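Local coordinates for cellulosome anchoring protein cohesin region (Clostridium thermocellum, PDB 4DH2) that binds a type I dockerin through its cohesin domain, a protein-protein interaction of the cellulosome, and may also take part in carbohydrate binding, at residues 36-41 and 47-52; 91-96 and 102-107; 120-123 and 129-132. One frame throughout, in Å; residues are numbered along the deposited sequence.

Contact 1. Residues 36-41 and 47-52; sequences LKFENV and QSFNLS
Phe38 and Phe49 meet edge to face in the middle of the cohesin beta-sandwich, one ring sent inward from strand 31-39 and the other from strand 48-54. Their side chains arrive from opposite directions, and the two rings together bridge backbones whose CA atoms, Phe38 to Phe49, stand 11.5 Å apart. The T-shaped geometry is nearly square: the planes lie at 79° and the centroids of the Phe38 and Phe49 rings are 5.1 Å apart. Phe38 supplies the edge, through CE2 and CZ; Phe49 offers one face, touched toward its rim rather than over its centre. In Phe49 the chi1 of 71° sets CG between the backbone N and the carbonyl carbon and sends the ring in toward Phe38, and chi2 turns its face to it. No hydrogen bond crosses here, as befits apolar core packing. Phe110 stacks on Phe38 and Phe141 meets Phe49, so the pair belongs to a larger aromatic cluster, with Val19 and Ile70 also against Phe38. The other side of strand 48-54 faces the partner: Asn50 ND2 donates to the backbone O of Leu64 of the dockerin chain. In the core, the closest approach is from Phe38 CE2 to Phe49 CE2, at 3.6 Å.

Contact 2. Residues 91-96 and 102-107; sequences FLFDDD and GLIKTD
Ile104 lays its terminal methyl squarely on one face of the Phe93 ring, and this is the tightly packed apolar part of the contact. CD1 of Ile104 sits 3.6 Å from the Phe93 centroid and 10° off the ring normal, a well-centred CH-pi contact. CG1 follows it down toward the ring's far end, reaching Phe93 CZ at 3.6 Å. CG1 of Ile104 lies anti to its carbonyl carbon, and the extended chi2 carries CD1 on over the ring, although the first side-chain bond runs alongside segment 91-96 and not at it. At the edge of the same ring, in its plane, the carbonyl O of Gly102 lies 3.6 Å from Phe93 CZ; that oxygen also accepts a hydrogen bond from Thr72 OG1. Ile71 touches both Phe93 and Ile104, and Phe49 adds its ring beside Phe93, which joins this loop before strand 108-117 to the core of the cohesin sandwich.

Between Asp95 and Gly102 the contact turns polar but stays close. Asp95 lays its carboxylate against Gly102, and Gly102 N donates to Asp95 OD2 over 2.9 Å, with an N-H...O angle of 145°. The donor comes from above the carboxylate plane, 50° out of it. The loose side is at Leu103, partly exposed, whose side chain makes a single touch, CD2 at 3.9 Å from Asp95 OD2. The neighbouring Asp94 and Asp96 both form salt bridges with Lys25 of the dockerin chain. A backbone N-H given to Asp95 thus ties the returning loop to the end of strand 88-94 and probably eases the negative charge gathered at this edge of the dockerin-binding surface.

Contact 3. Residues 120-123 and 129-132; sequences DIFK and KKYS
Residues 120-123 form a type I beta turn, closed by a backbone hydrogen bond of 3.3 Å from Lys123 N to Asp120 O, and face the opening residues of strand 129-142 with the CA atoms of Phe122 and Lys130 8.2 Å apart. No hydrogen bond joins the two segments; the work is done by the aliphatic part of Lys130, which runs along one face of the Phe122 ring. The two side chains run antiparallel alongside each other. Lys130 CG comes to 3.5 Å from Phe122 CE1, and CD stands over the face toward its rim, 4.2 Å from the Phe122 centroid and 24° off the normal, a CH-pi contact made by a methylene rather than by the charged amine.

This is peripheral packing of the cohesin fold: the connection that follows strand 108-117 folds back against the start of strand 129-142, and the centre of the contact lies about 22 Å from the centre of the chain. Strand 149-161 pairs with strand 129-142 here and sets Ile160 against the Phe122 ring, with Lys162 from beyond the strand touching it too.

Lys130 stays extended as far as CE, then bends at chi4 (-65°), with CE lying between the rim of the ring at Phe122 CD1 and the carbonyl O of Ile121. That CE approaches the Ile121 O at 3.6 Å. Ile121 reaches the same lysine from its own side chain, crossing it at a slant with CG1 4.1 Å from Lys130 CD. Backbone atoms of the strand also border the ring: Lys129 N lies 3.6 Å from Phe122 CE1, while Lys129 C is at the ring edge, in its plane.

How the contacts relate
Contacts 1 and 2 are buried neighbours, their centres 8 Å apart, whereas contact 3 is partly buried near the far end of the domain, about 36 Å from contact 2 between centres. The first two lie on neighbouring strands, 48-54 for contact 1 and 88-94 for contact 2: Leu51 O and Phe91 N probably hydrogen-bond, as do Ser48 OG and Phe93 O. Strand 129-142 borders strand 48-54 in the same sheet, so contact 3 belongs to that framework without touching the others. Ring meets ring in contact 1, methyl meets ring beside a carboxylate bond in contact 2, and lysine methylenes meet a ring in contact 3. Dockerin touches segments of contacts 1 and 2, not of 3.

Contact 1. Residues 36-41 and 47-52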
loop_
_atom_site.group_PDB
_atom_site.type_symbol
_atom_site.label_atom_id
_atom_site.label_comp_id
_atom_site.label_asym_id
_atom_site.label_seq_id
_atom_site.Cartn_x
_atom_site.Cartn_y
_atom_site.Cartn_z
ATOM N N LEU A 36 -7.636 -9.395 3.722
ATOM C CA LEU A 36 -7.341 -8.944 2.366
ATOM C C LEU A 36 -6.333 -9.948 1.801
ATOM O O LEU A 36 -5.361 -10.290 2.470
ATOM C CB LEU A 36 -6.737 -7.532 2.408
ATOM C CG LEU A 36 -7.509 -6.534 3.260
ATOM C CD1 LEU A 36 -6.762 -5.217 3.332
ATOM C CD2 LEU A 36 -8.905 -6.298 2.724
ATOM N N LYS A 37 -6.582 -10.427 0.585
ATOM C CA LYS A 37 -5.859 -11.560 0.039
ATOM C C LYS A 37 -5.246 -11.233 -1.300
ATOM O O LYS A 37 -5.744 -10.380 -2.012
ATOM C CB LYS A 37 -6.800 -12.751 -0.191
ATOM C CG LYS A 37 -7.141 -13.545 1.055
ATOM C CD LYS A 37 -7.933 -14.796 0.684
ATOM C CE LYS A 37 -7.059 -15.809 -0.047
ATOM N NZ LYS A 37 -7.815 -16.665 -1.018
ATOM N N PHE A 38 -4.149 -11.917 -1.593
ATOM C CA PHE A 38 -3.587 -12.000 -2.918
ATOM C C PHE A 38 -3.818 -13.416 -3.400
ATOM O O PHE A 38 -3.594 -14.384 -2.650
ATOM C CB PHE A 38 -2.063 -11.815 -2.914
ATOM C CG PHE A 38 -1.584 -10.442 -2.561
ATOM C CD1 PHE A 38 -2.431 -9.331 -2.611
ATOM C CD2 PHE A 38 -0.240 -10.255 -2.232
ATOM C CE1 PHE A 38 -1.960 -8.084 -2.282
ATOM C CE2 PHE A 38 0.239 -8.993 -1.919
ATOM C CZ PHE A 38 -0.628 -7.912 -1.945
ATOM N N GLU A 39 -4.253 -13.545 -4.648
ATOM C CA GLU A 39 -4.372 -14.841 -5.298
ATOM C C GLU A 39 -3.639 -14.804 -6.629
ATOM O O GLU A 39 -3.523 -13.740 -7.245
ATOM C CB GLU A 39 -5.847 -15.201 -5.519
ATOM C CG GLU A 39 -6.629 -15.503 -4.239
ATOM C CD GLU A 39 -8.102 -15.822 -4.495
ATOM O OE1 GLU A 39 -8.559 -15.733 -5.658
ATOM O OE2 GLU A 39 -8.807 -16.152 -3.522
ATOM N N ASN A 40 -3.155 -15.961 -7.063
ATOM C CA ASN A 40 -2.392 -16.066 -8.303
ATOM C C ASN A 40 -1.135 -15.195 -8.275
ATOM O O ASN A 40 -0.788 -14.547 -9.261
ATOM C CB ASN A 40 -3.287 -15.701 -9.474
ATOM C CG ASN A 40 -4.498 -16.604 -9.544
ATOM O OD1 ASN A 40 -4.348 -17.826 -9.517
ATOM N ND2 ASN A 40 -5.685 -16.022 -9.552
ATOM N N VAL A 41 -0.469 -15.179 -7.133
ATOM C CA VAL A 41 0.799 -14.476 -7.009
ATOM C C VAL A 41 1.834 -15.113 -7.945
ATOM O O VAL A 41 2.007 -16.329 -7.932
ATOM C CB VAL A 41 1.304 -14.514 -5.556
ATOM C CG1 VAL A 41 2.698 -13.883 -5.447
ATOM C CG2 VAL A 41 0.293 -13.819 -4.624
ATOM N N GLN A 47 8.550 -8.070 -5.165
ATOM C CA GLN A 47 9.543 -7.296 -4.424
ATOM C C GLN A 47 8.909 -6.194 -3.594
ATOM O O GLN A 47 9.296 -5.944 -2.432
ATOM C CB GLN A 47 10.521 -6.686 -5.431
ATOM C CG GLN A 47 11.397 -5.560 -4.906
ATOM C CD GLN A 47 12.474 -6.089 -3.981
ATOM O OE1 GLN A 47 13.191 -7.022 -4.326
ATOM N NE2 GLN A 47 12.558 -5.527 -2.791
ATOM N N SER A 48 7.924 -5.513 -4.170
ATOM C CA SER A 48 7.343 -4.382 -3.482
ATOM C C SER A 48 5.916 -4.132 -3.972
ATOM O O SER A 48 5.607 -4.371 -5.149
ATOM C CB SER A 48 8.164 -3.133 -3.735
ATOM O OG SER A 48 7.579 -1.983 -3.126
ATOM N N PHE A 49 5.083 -3.621 -3.079
ATOM C CA PHE A 49 3.771 -3.144 -3.507
ATOM C C PHE A 49 3.315 -2.012 -2.655
ATOM O O PHE A 49 3.743 -1.859 -1.506
ATOM C CB PHE A 49 2.725 -4.270 -3.537
ATOM C CG PHE A 49 2.283 -4.777 -2.163
ATOM C CD1 PHE A 49 1.354 -4.088 -1.402
ATOM C CD2 PHE A 49 2.792 -5.963 -1.669
ATOM C CE1 PHE A 49 0.943 -4.589 -0.186
ATOM C CE2 PHE A 49 2.401 -6.460 -0.464
ATOM C CZ PHE A 49 1.470 -5.770 0.291
ATOM N N ASN A 50 2.437 -1.195 -3.228
ATOM C CA ASN A 50 1.885 -0.033 -2.557
ATOM C C ASN A 50 0.440 -0.019 -3.029
ATOM O O ASN A 50 0.175 -0.006 -4.250
ATOM C CB ASN A 50 2.720 1.158 -3.016
ATOM C CG ASN A 50 2.341 2.507 -2.410
ATOM O OD1 ASN A 50 2.575 3.511 -3.071
ATOM N ND2 ASN A 50 1.816 2.558 -1.181
ATOM N N LEU A 51 -0.483 -0.071 -2.064
ATOM C CA LEU A 51 -1.907 -0.287 -2.347
ATOM C C LEU A 51 -2.712 0.586 -1.376
ATOM O O LEU A 51 -2.328 0.678 -0.201
ATOM C CB LEU A 51 -2.207 -1.780 -2.107
ATOM C CG LEU A 51 -3.620 -2.325 -2.215
ATOM C CD1 LEU A 51 -4.162 -1.988 -3.551
ATOM C CD2 LEU A 51 -3.530 -3.815 -2.058
ATOM N N SER A 52 -3.790 1.217 -1.855
ATOM C CA SER A 52 -4.724 1.988 -1.001
ATOM C C SER A 52 -6.109 1.363 -1.033
ATOM O O SER A 52 -6.587 0.913 -2.116
ATOM C CB SER A 52 -4.901 3.429 -1.537
ATOM O OG SER A 52 -3.715 4.173 -1.375
#

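Contact 2. Residues 91-96 and 102-107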
loop_
_atom_site.group_PDB
_atom_site.type_symbol
_atom_site.label_atom_id
_atom_site.label_comp_id
_atom_site.label_asym_id
_atom_site.label_seq_id
_atom_site.Cartn_x
_atom_site.Cartn_y
_atom_site.Cartn_z
ATOM N N PHE A 91 -0.958 0.801 2.247
ATOM C CA PHE A 91 -0.004 -0.246 2.576
ATOM C C PHE A 91 1.252 -0.056 1.737
ATOM O O PHE A 91 1.179 0.327 0.574
ATOM C CB PHE A 91 -0.566 -1.618 2.220
ATOM C CG PHE A 91 -1.825 -1.961 2.934
ATOM C CD1 PHE A 91 -1.772 -2.638 4.138
ATOM C CD2 PHE A 91 -3.049 -1.630 2.408
ATOM C CE1 PHE A 91 -2.943 -2.967 4.814
ATOM C CE2 PHE A 91 -4.220 -1.967 3.081
ATOM C CZ PHE A 91 -4.141 -2.644 4.282
ATOM N N LEU A 92 2.402 -0.334 2.343
ATOM C CA LEU A 92 3.655 -0.386 1.618
ATOM C C LEU A 92 4.444 -1.611 2.060
ATOM O O LEU A 92 4.738 -1.805 3.264
ATOM C CB LEU A 92 4.449 0.877 1.876
ATOM C CG LEU A 92 5.789 0.907 1.128
ATOM C CD1 LEU A 92 5.583 1.035 -0.390
ATOM C CD2 LEU A 92 6.604 2.065 1.663
ATOM N N PHE A 93 4.820 -2.424 1.081
ATOM C CA PHE A 93 5.668 -3.578 1.318
ATOM C C PHE A 93 6.893 -3.499 0.450
ATOM O O PHE A 93 6.799 -3.122 -0.714
ATOM C CB PHE A 93 4.916 -4.859 0.966
ATOM C CG PHE A 93 5.800 -6.059 0.924
ATOM C CD1 PHE A 93 6.087 -6.762 2.078
ATOM C CD2 PHE A 93 6.388 -6.451 -0.258
ATOM C CE1 PHE A 93 6.955 -7.854 2.051
ATOM C CE2 PHE A 93 7.266 -7.534 -0.304
ATOM C CZ PHE A 93 7.553 -8.243 0.868
ATOM N N ASP A 94 8.052 -3.848 1.014
ATOM C CA ASP A 94 9.258 -3.987 0.243
ATOM C C ASP A 94 10.138 -5.021 0.950
ATOM O O ASP A 94 10.312 -4.960 2.160
ATOM C CB ASP A 94 10.014 -2.664 0.178
ATOM C CG ASP A 94 11.362 -2.784 -0.484
ATOM O OD1 ASP A 94 11.408 -3.230 -1.650
ATOM O OD2 ASP A 94 12.410 -2.440 0.160
ATOM N N ASP A 95 10.669 -5.971 0.192
ATOM C CA ASP A 95 11.717 -6.868 0.689
ATOM C C ASP A 95 13.007 -6.078 0.930
ATOM O O ASP A 95 13.852 -5.924 0.065
ATOM C CB ASP A 95 11.890 -8.017 -0.274
ATOM C CG ASP A 95 12.965 -8.992 0.179
ATOM O OD1 ASP A 95 13.216 -9.015 1.391
ATOM O OD2 ASP A 95 13.520 -9.720 -0.673
ATOM N N ASP A 96 13.120 -5.587 2.160
ATOM C CA ASP A 96 14.022 -4.507 2.534
ATOM C C ASP A 96 15.499 -4.747 2.257
ATOM O O ASP A 96 16.222 -3.814 1.951
ATOM C CB ASP A 96 13.801 -4.245 4.021
ATOM C CG ASP A 96 14.562 -3.048 4.542
ATOM O OD1 ASP A 96 14.406 -1.919 4.011
ATOM O OD2 ASP A 96 15.342 -3.255 5.499
ATOM N N GLY A 102 13.216 -12.391 0.352
ATOM C CA GLY A 102 11.974 -12.178 1.059
ATOM C C GLY A 102 10.878 -11.692 0.119
ATOM O O GLY A 102 10.056 -10.849 0.503
ATOM N N LEU A 103 10.882 -12.208 -1.110
ATOM C CA LEU A 103 9.825 -11.864 -2.068
ATOM C C LEU A 103 8.557 -12.569 -1.694
ATOM O O LEU A 103 8.585 -13.672 -1.130
ATOM C CB LEU A 103 10.224 -12.293 -3.486
ATOM C CG LEU A 103 11.587 -11.792 -3.979
ATOM C CD1 LEU A 103 11.967 -12.436 -5.312
ATOM C CD2 LEU A 103 11.626 -10.250 -4.065
ATOM N N ILE A 104 7.418 -11.971 -2.023
ATOM C CA ILE A 104 6.162 -12.655 -1.765
ATOM C C ILE A 104 5.825 -13.542 -2.962
ATOM O O ILE A 104 5.651 -13.037 -4.072
ATOM C CB ILE A 104 5.017 -11.676 -1.494
ATOM C CG1 ILE A 104 5.327 -10.850 -0.247
ATOM C CG2 ILE A 104 3.692 -12.420 -1.304
ATOM C CD1 ILE A 104 4.348 -9.733 -0.021
ATOM N N LYS A 105 5.772 -14.859 -2.724
ATOM C CA LYS A 105 5.603 -15.852 -3.797
ATOM C C LYS A 105 4.400 -16.752 -3.588
ATOM O O LYS A 105 4.143 -17.650 -4.396
ATOM C CB LYS A 105 6.841 -16.751 -3.892
ATOM C CG LYS A 105 8.106 -16.003 -4.251
ATOM C CD LYS A 105 9.311 -16.949 -4.246
ATOM C CE LYS A 105 10.514 -16.284 -4.855
ATOM N NZ LYS A 105 11.753 -17.149 -4.767
ATOM N N THR A 106 3.670 -16.504 -2.503
ATOM C CA THR A 106 2.602 -17.377 -2.037
ATOM C C THR A 106 1.248 -16.669 -1.948
ATOM O O THR A 106 1.186 -15.521 -1.524
ATOM C CB THR A 106 2.962 -17.867 -0.636
ATOM O OG1 THR A 106 4.213 -18.558 -0.703
ATOM C CG2 THR A 106 1.883 -18.805 -0.096
ATOM N N ASP A 107 0.167 -17.363 -2.320
ATOM C CA ASP A 107 -1.182 -16.815 -2.217
ATOM C C ASP A 107 -1.647 -16.821 -0.770
ATOM O O ASP A 107 -1.268 -17.691 0.008
ATOM C CB ASP A 107 -2.174 -17.654 -3.009
ATOM C CG ASP A 107 -1.980 -17.557 -4.486
ATOM O OD1 ASP A 107 -0.986 -16.933 -4.895
ATOM O OD2 ASP A 107 -2.819 -18.114 -5.239
#

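Contact 3. Residues 120-123 and 129-132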
loop_
_atom_site.group_PDB
_atom_site.type_symbol
_atom_site.label_atom_id
_atom_site.label_comp_id
_atom_site.label_asym_id
_atom_site.label_seq_id
_atom_site.Cartn_x
_atom_site.Cartn_y
_atom_site.Cartn_z
ATOM N N ASP A 120 -24.598 2.925 15.393
ATOM C CA ASP A 120 -25.678 3.857 15.072
ATOM C C ASP A 120 -25.914 3.986 13.579
ATOM O O ASP A 120 -26.465 4.991 13.120
ATOM C CB ASP A 120 -25.354 5.245 15.628
ATOM C CG ASP A 120 -24.189 5.905 14.904
ATOM O OD1 ASP A 120 -23.280 5.183 14.430
ATOM O OD2 ASP A 120 -24.184 7.149 14.807
ATOM N N ILE A 121 -25.518 2.973 12.821
ATOM C CA ILE A 121 -25.600 3.056 11.370
ATOM C C ILE A 121 -27.057 3.015 10.873
ATOM O O ILE A 121 -27.366 3.521 9.802
ATOM C CB ILE A 121 -24.746 1.947 10.689
ATOM C CG1 ILE A 121 -24.536 2.259 9.213
ATOM C CG2 ILE A 121 -25.401 0.596 10.827
ATOM C CD1 ILE A 121 -23.852 3.590 8.965
ATOM N N PHE A 122 -27.963 2.441 11.655
ATOM C CA PHE A 122 -29.354 2.342 11.219
ATOM C C PHE A 122 -30.219 3.488 11.727
ATOM O O PHE A 122 -31.434 3.479 11.545
ATOM C CB PHE A 122 -29.954 0.996 11.612
ATOM C CG PHE A 122 -29.373 -0.159 10.843
ATOM C CD1 PHE A 122 -29.939 -0.569 9.647
ATOM C CD2 PHE A 122 -28.230 -0.803 11.292
ATOM C CE1 PHE A 122 -29.403 -1.633 8.924
ATOM C CE2 PHE A 122 -27.682 -1.854 10.572
ATOM C CZ PHE A 122 -28.274 -2.277 9.391
ATOM N N LYS A 123 -29.587 4.480 12.344
ATOM C CA LYS A 123 -30.303 5.655 12.829
ATOM C C LYS A 123 -31.043 6.298 11.674
ATOM O O LYS A 123 -30.473 6.515 10.606
ATOM C CB LYS A 123 -29.324 6.677 13.405
ATOM C CG LYS A 123 -28.514 7.391 12.331
ATOM C CD LYS A 123 -27.414 8.261 12.913
ATOM C CE LYS A 123 -26.375 8.619 11.851
ATOM N NZ LYS A 123 -25.313 9.526 12.373
ATOM N N LYS A 129 -30.980 -4.352 7.124
ATOM C CA LYS A 129 -29.739 -4.856 6.531
ATOM C C LYS A 129 -29.100 -3.751 5.690
ATOM O O LYS A 129 -29.777 -3.141 4.855
ATOM C CB LYS A 129 -30.030 -6.076 5.648
ATOM C CG LYS A 129 -28.798 -6.787 5.115
ATOM C CD LYS A 129 -29.154 -7.855 4.096
ATOM C CE LYS A 129 -29.585 -9.150 4.763
ATOM N NZ LYS A 129 -29.682 -10.279 3.789
ATOM N N LYS A 130 -27.817 -3.481 5.920
ATOM C CA LYS A 130 -27.072 -2.530 5.093
ATOM C C LYS A 130 -25.780 -3.170 4.586
ATOM O O LYS A 130 -25.363 -4.243 5.053
ATOM C CB LYS A 130 -26.770 -1.208 5.827
ATOM C CG LYS A 130 -27.966 -0.259 5.992
ATOM C CD LYS A 130 -27.556 0.991 6.714
ATOM C CE LYS A 130 -28.725 1.973 6.890
ATOM N NZ LYS A 130 -29.257 2.529 5.610
ATOM N N TYR A 131 -25.189 -2.530 3.580
ATOM C CA TYR A 131 -23.908 -2.956 3.012
ATOM C C TYR A 131 -22.942 -1.795 3.022
ATOM O O TYR A 131 -23.315 -0.663 2.736
ATOM C CB TYR A 131 -24.097 -3.424 1.567
ATOM C CG TYR A 131 -25.053 -4.578 1.450
ATOM C CD1 TYR A 131 -24.611 -5.877 1.652
ATOM C CD2 TYR A 131 -26.392 -4.379 1.174
ATOM C CE1 TYR A 131 -25.468 -6.955 1.555
ATOM C CE2 TYR A 131 -27.270 -5.461 1.068
ATOM C CZ TYR A 131 -26.793 -6.748 1.265
ATOM O OH TYR A 131 -27.627 -7.845 1.170
ATOM N N SER A 132 -21.685 -2.051 3.351
ATOM C CA SER A 132 -20.705 -0.984 3.285
ATOM C C SER A 132 -19.541 -1.447 2.411
ATOM O O SER A 132 -18.997 -2.523 2.608
ATOM C CB SER A 132 -20.197 -0.597 4.660
ATOM O OG SER A 132 -19.529 0.645 4.597
#